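Local coordinates for chorismate mutase and shikimate 5-dehydrogenase fusion protein (Clostridium acetobutylicum, PDB 3FBT) that probably catalyses the reversible NADPH-linked reduction of 3-dehydroshikimate to shikimate through the dehydrogenase part present here, in a fusion protein that also carries a chorismate mutase, at residues I107-M112 / S209-I214; R135-Y140 / I183-K188. All blocks are in the same frame, centred on the assembly; numbering follows the deposited sequence.

Overall arrangement
Read from the N terminus, the chain first builds the mixed sheet of the substrate-binding domain and then enters helix 105-115, where contact 1 begins. It runs on through strand 124-128 into helix 134-143, the first half of contact 2. After two further strands, 148-153 and 167-170, it returns along strand 181-184 to close contact 2, and then along strand 209-212 to close contact 1. The smaller loop is therefore nested within the larger. Since strands 181-184 and 209-212 are parallel neighbours, both closures fall on one Rossmann-type sheet: contact 2 sets the helix after its first strand against it, and contact 1 adds helix 105-115.

Contact 1: I107-M112 / S209-I214; sequences IGFGKM and SAVDLI
Met-112 of helix 105-115 and Val-211 of strand 209-212 reach toward each other tip to tip, a compact example of how a helix can be seated on a sheet by a few apolar groups. The methionine leaves the helix with CG anti to the backbone N (chi1 -174°) and stays extended until the last torsion, where a bend carries the terminal methyl round to the valine. Met-112 CE lies 3.4 Å from Val-211 CG1, closer than carbons usually pack, and Met-112 SD follows at 3.9 Å from the same methyl.

Phe-109, one turn earlier in the helix, adds the second element. Its side chain crosses that of Leu-213 at about a right angle, so that one ring corner, CE1, meets a single branch: Phe-109 CE1 is 4.0 Å from Leu-213 CD1. That same corner is 4.2 Å from Val-211 CG1, and this one valine methyl therefore receives both helix residues.

Where the strand ends, an Asx turn shapes the backbone: Ile-214 N bonds to Asp-212 OD1 at 3.0 Å, approaching from above the carboxylate plane. Asp-212 OD2 is held by Thr-220 OG1. Leu-213, in this turn, is a predicted NADP(+)-binding residue, which places the phenylalanine contact beside the probable cofactor site.

Val-211 and Leu-213 also touch Ile-183 on the adjoining strand 181-184, while Met-239 of helix 237-252 packs on both Phe-109 and Leu-213. Helix 221-228 lies against Ala-210 and Asp-212.

Contact 2: R135-Y140 / I183-K188; sequences RAVLQY and INCTPK. With SO4 (sulfate ion), chain F.
Val-137 of helix 134-143 meets Ile-183 and Cys-185, at the end of strand 181-184 and just past it, and illustrates how a branched residue can bridge a helix and the end of a strand. Its CB already heads toward the strand, with Val-137 CB 4.4 Å from Cys-185 SG. The two branches then part. CG1, anti to the backbone N (chi1 164°), extends to the isoleucine while staying near the sulfur, and Val-137 CG1 is 4.3 Å from Ile-183 CG2. CG2 comes nearest to the cysteine, Val-137 CG2 standing 4.1 Å from Cys-185 SG. The sulfur thus lies across the isopropyl group, and the whole meeting is apolar and buried.

Asn-184, the last residue of the strand, organises the turn that follows. Thr-186 OG1 donates to Asn-184 OD1 at 2.9 Å, in the carbonyl plane and on a lone pair, whereas Thr-186 N reaches the same oxygen at 3.2 Å from 65° above that plane, forming an Asx turn. Thr-186 OG1 in turn accepts from Lys-188 N at 3.0 Å, an ST turn that follows directly on the Asx turn. With Asn-184 ND2 bonded to Asp-212 OD1, both ends of the amide are engaged and its rotation is fixed.

Near the N-terminal end of the helix, Arg-135 gives one hydrogen bond to a sulfate, probably from the crystallisation liquor, which lies at the edge of its guanidinium: Arg-135 NH2 to sulfate O1 is 3.0 Å. The backbone N of Lys-69 is also hydrogen-bonded to this ion.

Helix 134-143 follows the glycine-rich loop of the predicted NADP(+) site. Strand 181-184 runs between 124-128 and 209-212, while helix 105-115 flanks helix 134-143 through Phe-109 on Val-137 and the edge-to-face rings of Tyr-106 and Tyr-140.

Contact 1: I107-M112 / S209-I214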
ATOM      1  N   ILE A 107       4.024  18.903  17.667  1.00 41.26           N
ATOM      2  CA  ILE A 107       2.593  19.167  17.926  1.00 40.85           C
ATOM      3  C   ILE A 107       2.140  18.200  18.986  1.00 40.41           C
ATOM      4  O   ILE A 107       1.425  18.542  19.921  1.00 39.10           O
ATOM      5  CB  ILE A 107       1.750  18.959  16.654  1.00 40.31           C
ATOM      6  CG1 ILE A 107       2.267  19.868  15.545  1.00 39.82           C
ATOM      7  CG2 ILE A 107       0.286  19.271  16.938  1.00 43.48           C
ATOM      8  CD1 ILE A 107       1.316  20.032  14.335  1.00 45.58           C
ATOM      9  N   GLY A 108       2.542  16.938  18.838  1.00 40.71           N
ATOM     10  CA  GLY A 108       2.160  15.949  19.861  1.00 38.96           C
ATOM     11  C   GLY A 108       2.664  16.346  21.270  1.00 38.92           C
ATOM     12  O   GLY A 108       1.989  16.111  22.289  1.00 39.01           O
ATOM     13  N   PHE A 109       3.873  16.857  21.340  1.00 37.13           N
ATOM     14  CA  PHE A 109       4.490  17.113  22.642  1.00 38.57           C
ATOM     15  C   PHE A 109       3.656  18.247  23.324  1.00 39.93           C
ATOM     16  O   PHE A 109       3.249  18.127  24.462  1.00 40.34           O
ATOM     17  CB  PHE A 109       5.945  17.562  22.469  1.00 37.57           C
ATOM     18  CG  PHE A 109       6.659  17.852  23.791  1.00 38.77           C
ATOM     19  CD1 PHE A 109       6.891  16.853  24.705  1.00 39.53           C
ATOM     20  CD2 PHE A 109       6.980  19.141  24.135  1.00 41.59           C
ATOM     21  CE1 PHE A 109       7.523  17.135  25.917  1.00 42.45           C
ATOM     22  CE2 PHE A 109       7.608  19.423  25.347  1.00 44.73           C
ATOM     23  CZ  PHE A 109       7.871  18.418  26.230  1.00 41.68           C
ATOM     24  N   GLY A 110       3.344  19.280  22.564  1.00 39.72           N
ATOM     25  CA  GLY A 110       2.506  20.358  23.082  1.00 42.75           C
ATOM     26  C   GLY A 110       1.130  19.876  23.525  1.00 43.74           C
ATOM     27  O   GLY A 110       0.591  20.393  24.511  1.00 43.00           O
ATOM     28  N   LYS A 111       0.545  18.887  22.833  1.00 43.01           N
ATOM     29  CA  LYS A 111      -0.794  18.482  23.240  1.00 43.76           C
ATOM     30  C   LYS A 111      -0.733  17.773  24.574  1.00 44.71           C
ATOM     31  O   LYS A 111      -1.691  17.821  25.393  1.00 44.51           O
ATOM     32  CB  LYS A 111      -1.512  17.610  22.194  1.00 43.52           C
ATOM     33  CG  LYS A 111      -1.741  18.276  20.829  1.00 44.35           C
ATOM     34  CD  LYS A 111      -3.034  19.058  20.670  1.00 49.58           C
ATOM     35  CE  LYS A 111      -2.950  19.980  19.377  1.00 50.24           C
ATOM     36  NZ  LYS A 111      -4.151  20.858  19.072  1.00 51.27           N
ATOM     37  N   MET A 112       0.374  17.058  24.782  1.00 45.32           N
ATOM     38  CA  MET A 112       0.579  16.302  25.995  1.00 44.47           C
ATOM     39  C   MET A 112       0.722  17.228  27.264  1.00 46.00           C
ATOM     40  O   MET A 112       0.135  16.958  28.324  1.00 45.53           O
ATOM     41  CB  MET A 112       1.778  15.392  25.815  1.00 44.80           C
ATOM     42  CG  MET A 112       2.007  14.429  26.974  1.00 42.80           C
ATOM     43  SD  MET A 112       3.680  13.649  27.015  1.00 35.00           S
ATOM     44  CE  MET A 112       4.753  14.823  26.390  1.00 30.27           C
ATOM     45  N   SER A 209       7.366  18.714  38.021  1.00 52.38           N
ATOM     46  CA  SER A 209       6.758  17.828  37.000  1.00 50.83           C
ATOM     47  C   SER A 209       7.783  16.905  36.292  1.00 50.80           C
ATOM     48  O   SER A 209       8.847  17.357  35.887  1.00 50.28           O
ATOM     49  CB  SER A 209       6.114  18.676  35.958  1.00 51.33           C
ATOM     50  OG  SER A 209       4.963  19.228  36.489  1.00 52.63           O
ATOM     51  N   ALA A 210       7.451  15.622  36.150  1.00 48.31           N
ATOM     52  CA  ALA A 210       8.274  14.704  35.469  1.00 46.53           C
ATOM     53  C   ALA A 210       7.506  14.317  34.211  1.00 46.18           C
ATOM     54  O   ALA A 210       6.395  13.841  34.377  1.00 47.24           O
ATOM     55  CB  ALA A 210       8.461  13.471  36.334  1.00 44.94           C
ATOM     56  N   VAL A 211       8.080  14.498  33.002  1.00 44.47           N
ATOM     57  CA  VAL A 211       7.494  14.055  31.703  1.00 43.56           C
ATOM     58  C   VAL A 211       8.426  12.984  31.048  1.00 43.28           C
ATOM     59  O   VAL A 211       9.575  13.286  30.710  1.00 41.29           O
ATOM     60  CB  VAL A 211       7.320  15.253  30.674  1.00 42.76           C
ATOM     61  CG1 VAL A 211       6.547  14.825  29.317  1.00 41.43           C
ATOM     62  CG2 VAL A 211       6.606  16.448  31.283  1.00 45.21           C
ATOM     63  N   ASP A 212       7.965  11.756  30.887  1.00 43.48           N
ATOM     64  CA  ASP A 212       8.702  10.767  30.099  1.00 44.66           C
ATOM     65  C   ASP A 212       8.058  10.594  28.714  1.00 44.49           C
ATOM     66  O   ASP A 212       6.863  10.407  28.605  1.00 45.33           O
ATOM     67  CB  ASP A 212       8.691   9.416  30.783  1.00 44.49           C
ATOM     68  CG  ASP A 212       9.874   8.547  30.352  1.00 47.61           C
ATOM     69  OD1 ASP A 212      10.363   8.760  29.225  1.00 47.05           O
ATOM     70  OD2 ASP A 212      10.360   7.691  31.166  1.00 49.13           O
ATOM     71  N   LEU A 213       8.833  10.644  27.647  1.00 45.11           N
ATOM     72  CA  LEU A 213       8.249  10.430  26.306  1.00 43.96           C
ATOM     73  C   LEU A 213       8.030   8.948  26.015  1.00 43.63           C
ATOM     74  O   LEU A 213       7.380   8.597  25.039  1.00 44.42           O
ATOM     75  CB  LEU A 213       9.100  11.032  25.191  1.00 43.05           C
ATOM     76  CG  LEU A 213       8.939  12.447  24.712  1.00 43.48           C
ATOM     77  CD1 LEU A 213       9.081  13.419  25.889  1.00 40.92           C
ATOM     78  CD2 LEU A 213      10.049  12.577  23.750  1.00 44.91           C
ATOM     79  N   ILE A 214       8.587   8.083  26.848  1.00 43.23           N
ATOM     80  CA  ILE A 214       8.227   6.683  26.876  1.00 42.22           C
ATOM     81  C   ILE A 214       6.790   6.443  27.365  1.00 43.98           C
ATOM     82  O   ILE A 214       6.349   7.061  28.366  1.00 42.05           O
ATOM     83  CB  ILE A 214       9.159   5.983  27.831  1.00 42.86           C
ATOM     84  CG1 ILE A 214      10.611   6.177  27.318  1.00 44.57           C
ATOM     85  CG2 ILE A 214       8.696   4.474  28.044  1.00 36.53           C
ATOM     86  CD1 ILE A 214      11.697   5.820  28.363  1.00 42.62           C
TER

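Contact 2: R135-Y140 / I183-K188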
ATOM      1  N   ARG A 135      15.091  17.269  19.731  1.00 40.18           N
ATOM      2  CA  ARG A 135      15.068  18.428  18.868  1.00 41.37           C
ATOM      3  C   ARG A 135      13.713  19.143  18.890  1.00 40.66           C
ATOM      4  O   ARG A 135      13.616  20.397  19.059  1.00 39.62           O
ATOM      5  CB  ARG A 135      15.396  17.965  17.449  1.00 41.23           C
ATOM      6  CG  ARG A 135      16.818  17.565  17.291  1.00 45.40           C
ATOM      7  CD  ARG A 135      17.181  17.217  15.806  1.00 51.15           C
ATOM      8  NE  ARG A 135      16.528  15.958  15.437  1.00 57.47           N
ATOM      9  CZ  ARG A 135      17.073  15.041  14.637  1.00 60.21           C
ATOM     10  NH1 ARG A 135      18.282  15.253  14.123  1.00 60.16           N
ATOM     11  NH2 ARG A 135      16.414  13.921  14.350  1.00 56.77           N
ATOM     12  N   ALA A 136      12.649  18.359  18.713  1.00 38.61           N
ATOM     13  CA  ALA A 136      11.316  18.979  18.669  1.00 37.93           C
ATOM     14  C   ALA A 136      10.902  19.488  20.048  1.00 37.13           C
ATOM     15  O   ALA A 136      10.315  20.506  20.147  1.00 39.37           O
ATOM     16  CB  ALA A 136      10.280  18.005  18.124  1.00 37.47           C
ATOM     17  N   VAL A 137      11.215  18.774  21.100  1.00 38.04           N
ATOM     18  CA  VAL A 137      10.916  19.201  22.500  1.00 39.10           C
ATOM     19  C   VAL A 137      11.658  20.545  22.820  1.00 40.29           C
ATOM     20  O   VAL A 137      11.070  21.462  23.391  1.00 41.07           O
ATOM     21  CB  VAL A 137      11.360  18.068  23.445  1.00 38.62           C
ATOM     22  CG1 VAL A 137      11.498  18.482  24.928  1.00 37.44           C
ATOM     23  CG2 VAL A 137      10.479  16.870  23.313  1.00 39.29           C
ATOM     24  N   LEU A 138      12.936  20.677  22.427  1.00 42.04           N
ATOM     25  CA  LEU A 138      13.729  21.900  22.693  1.00 43.69           C
ATOM     26  C   LEU A 138      13.192  23.085  21.885  1.00 45.68           C
ATOM     27  O   LEU A 138      13.100  24.198  22.400  1.00 47.10           O
ATOM     28  CB  LEU A 138      15.214  21.684  22.335  1.00 44.04           C
ATOM     29  CG  LEU A 138      15.963  20.658  23.201  1.00 45.49           C
ATOM     30  CD1 LEU A 138      17.291  20.171  22.580  1.00 43.09           C
ATOM     31  CD2 LEU A 138      16.181  21.170  24.678  1.00 43.54           C
ATOM     32  N   GLN A 139      12.798  22.873  20.630  1.00 44.95           N
ATOM     33  CA  GLN A 139      12.162  23.967  19.895  1.00 45.98           C
ATOM     34  C   GLN A 139      10.869  24.404  20.585  1.00 46.38           C
ATOM     35  O   GLN A 139      10.606  25.611  20.719  1.00 45.62           O
ATOM     36  CB  GLN A 139      11.860  23.589  18.451  1.00 44.99           C
ATOM     37  CG  GLN A 139      11.368  24.739  17.680  1.00 47.52           C
ATOM     38  CD  GLN A 139      12.471  25.743  17.516  1.00 51.48           C
ATOM     39  OE1 GLN A 139      13.643  25.373  17.413  1.00 50.21           O
ATOM     40  NE2 GLN A 139      12.113  27.034  17.506  1.00 56.51           N
ATOM     41  N   TYR A 140      10.050  23.431  21.004  1.00 45.11           N
ATOM     42  CA  TYR A 140       8.818  23.793  21.694  1.00 45.39           C
ATOM     43  C   TYR A 140       9.048  24.605  22.991  1.00 46.33           C
ATOM     44  O   TYR A 140       8.402  25.635  23.160  1.00 46.07           O
ATOM     45  CB  TYR A 140       8.003  22.562  21.999  1.00 45.16           C
ATOM     46  CG  TYR A 140       6.666  22.850  22.615  1.00 43.40           C
ATOM     47  CD1 TYR A 140       5.512  23.067  21.810  1.00 46.35           C
ATOM     48  CD2 TYR A 140       6.531  22.897  23.976  1.00 40.29           C
ATOM     49  CE1 TYR A 140       4.264  23.360  22.384  1.00 46.90           C
ATOM     50  CE2 TYR A 140       5.289  23.200  24.572  1.00 45.71           C
ATOM     51  CZ  TYR A 140       4.173  23.405  23.797  1.00 49.31           C
ATOM     52  OH  TYR A 140       2.993  23.637  24.465  1.00 52.99           O
ATOM     53  N   ILE A 183      12.351  16.318  31.721  1.00 42.90           N
ATOM     54  CA  ILE A 183      11.797  15.564  30.584  1.00 41.26           C
ATOM     55  C   ILE A 183      12.802  14.518  30.098  1.00 39.13           C
ATOM     56  O   ILE A 183      13.919  14.866  29.717  1.00 41.24           O
ATOM     57  CB  ILE A 183      11.493  16.532  29.428  1.00 40.67           C
ATOM     58  CG1 ILE A 183      10.550  17.643  29.907  1.00 38.42           C
ATOM     59  CG2 ILE A 183      10.903  15.763  28.189  1.00 41.09           C
ATOM     60  CD1 ILE A 183      10.735  18.918  29.160  1.00 32.97           C
ATOM     61  N   ASN A 184      12.407  13.265  30.083  1.00 37.76           N
ATOM     62  CA  ASN A 184      13.250  12.206  29.597  1.00 39.95           C
ATOM     63  C   ASN A 184      13.094  12.038  28.101  1.00 40.65           C
ATOM     64  O   ASN A 184      12.020  11.709  27.621  1.00 41.89           O
ATOM     65  CB  ASN A 184      12.830  10.894  30.207  1.00 38.82           C
ATOM     66  CG  ASN A 184      13.669   9.786  29.710  1.00 40.27           C
ATOM     67  OD1 ASN A 184      14.891   9.942  29.645  1.00 38.61           O
ATOM     68  ND2 ASN A 184      13.041   8.654  29.300  1.00 39.33           N
ATOM     69  N   CYS A 185      14.160  12.273  27.362  1.00 41.17           N
ATOM     70  CA  CYS A 185      14.166  12.021  25.934  1.00 40.40           C
ATOM     71  C   CYS A 185      15.104  10.858  25.569  1.00 40.83           C
ATOM     72  O   CYS A 185      15.345  10.609  24.392  1.00 41.00           O
ATOM     73  CB  CYS A 185      14.621  13.306  25.231  1.00 38.36           C
ATOM     74  SG  CYS A 185      13.294  14.493  25.121  1.00 39.07           S
ATOM     75  N   THR A 186      15.608  10.147  26.578  1.00 40.24           N
ATOM     76  CA  THR A 186      16.582   9.057  26.403  1.00 38.91           C
ATOM     77  C   THR A 186      15.879   7.736  26.259  1.00 38.19           C
ATOM     78  O   THR A 186      14.727   7.645  26.573  1.00 35.59           O
ATOM     79  CB  THR A 186      17.534   8.804  27.699  1.00 37.84           C
ATOM     80  OG1 THR A 186      16.815   8.065  28.694  1.00 39.16           O
ATOM     81  CG2 THR A 186      18.025  10.062  28.298  1.00 36.65           C
ATOM     82  N   PRO A 187      16.620   6.680  25.855  1.00 39.07           N
ATOM     83  CA  PRO A 187      15.929   5.351  25.817  1.00 39.79           C
ATOM     84  C   PRO A 187      15.919   4.547  27.102  1.00 39.92           C
ATOM     85  O   PRO A 187      15.333   3.465  27.102  1.00 39.55           O
ATOM     86  CB  PRO A 187      16.683   4.547  24.725  1.00 39.28           C
ATOM     87  CG  PRO A 187      18.013   5.239  24.602  1.00 40.07           C
ATOM     88  CD  PRO A 187      17.713   6.752  24.868  1.00 38.28           C
ATOM     89  N   LYS A 188      16.472   5.082  28.194  1.00 40.75           N
ATOM     90  CA  LYS A 188      16.433   4.394  29.495  1.00 40.89           C
ATOM     91  C   LYS A 188      15.036   4.417  30.026  1.00 39.81           C
ATOM     92  O   LYS A 188      14.396   5.462  30.064  1.00 40.17           O
ATOM     93  CB  LYS A 188      17.345   5.076  30.501  1.00 41.16           C
ATOM     94  CG  LYS A 188      18.636   5.527  29.916  1.00 46.64           C
ATOM     95  CD  LYS A 188      19.678   5.408  30.956  1.00 54.00           C
ATOM     96  CE  LYS A 188      21.076   5.338  30.321  1.00 53.72           C
ATOM     97  NZ  LYS A 188      21.963   5.544  31.499  1.00 55.60           N
TER
HETATM   98  S   SO4 F   4      17.340  10.803  12.074  1.00 57.78           S
HETATM   99  O1  SO4 F   4      17.135  11.157  13.487  1.00 60.08           O
HETATM  100  O2  SO4 F   4      18.534   9.970  11.868  1.00 62.11           O
HETATM  101  O3  SO4 F   4      16.173  10.045  11.677  1.00 44.13           O
HETATM  102  O4  SO4 F   4      17.652  12.037  11.383  1.00 59.03           O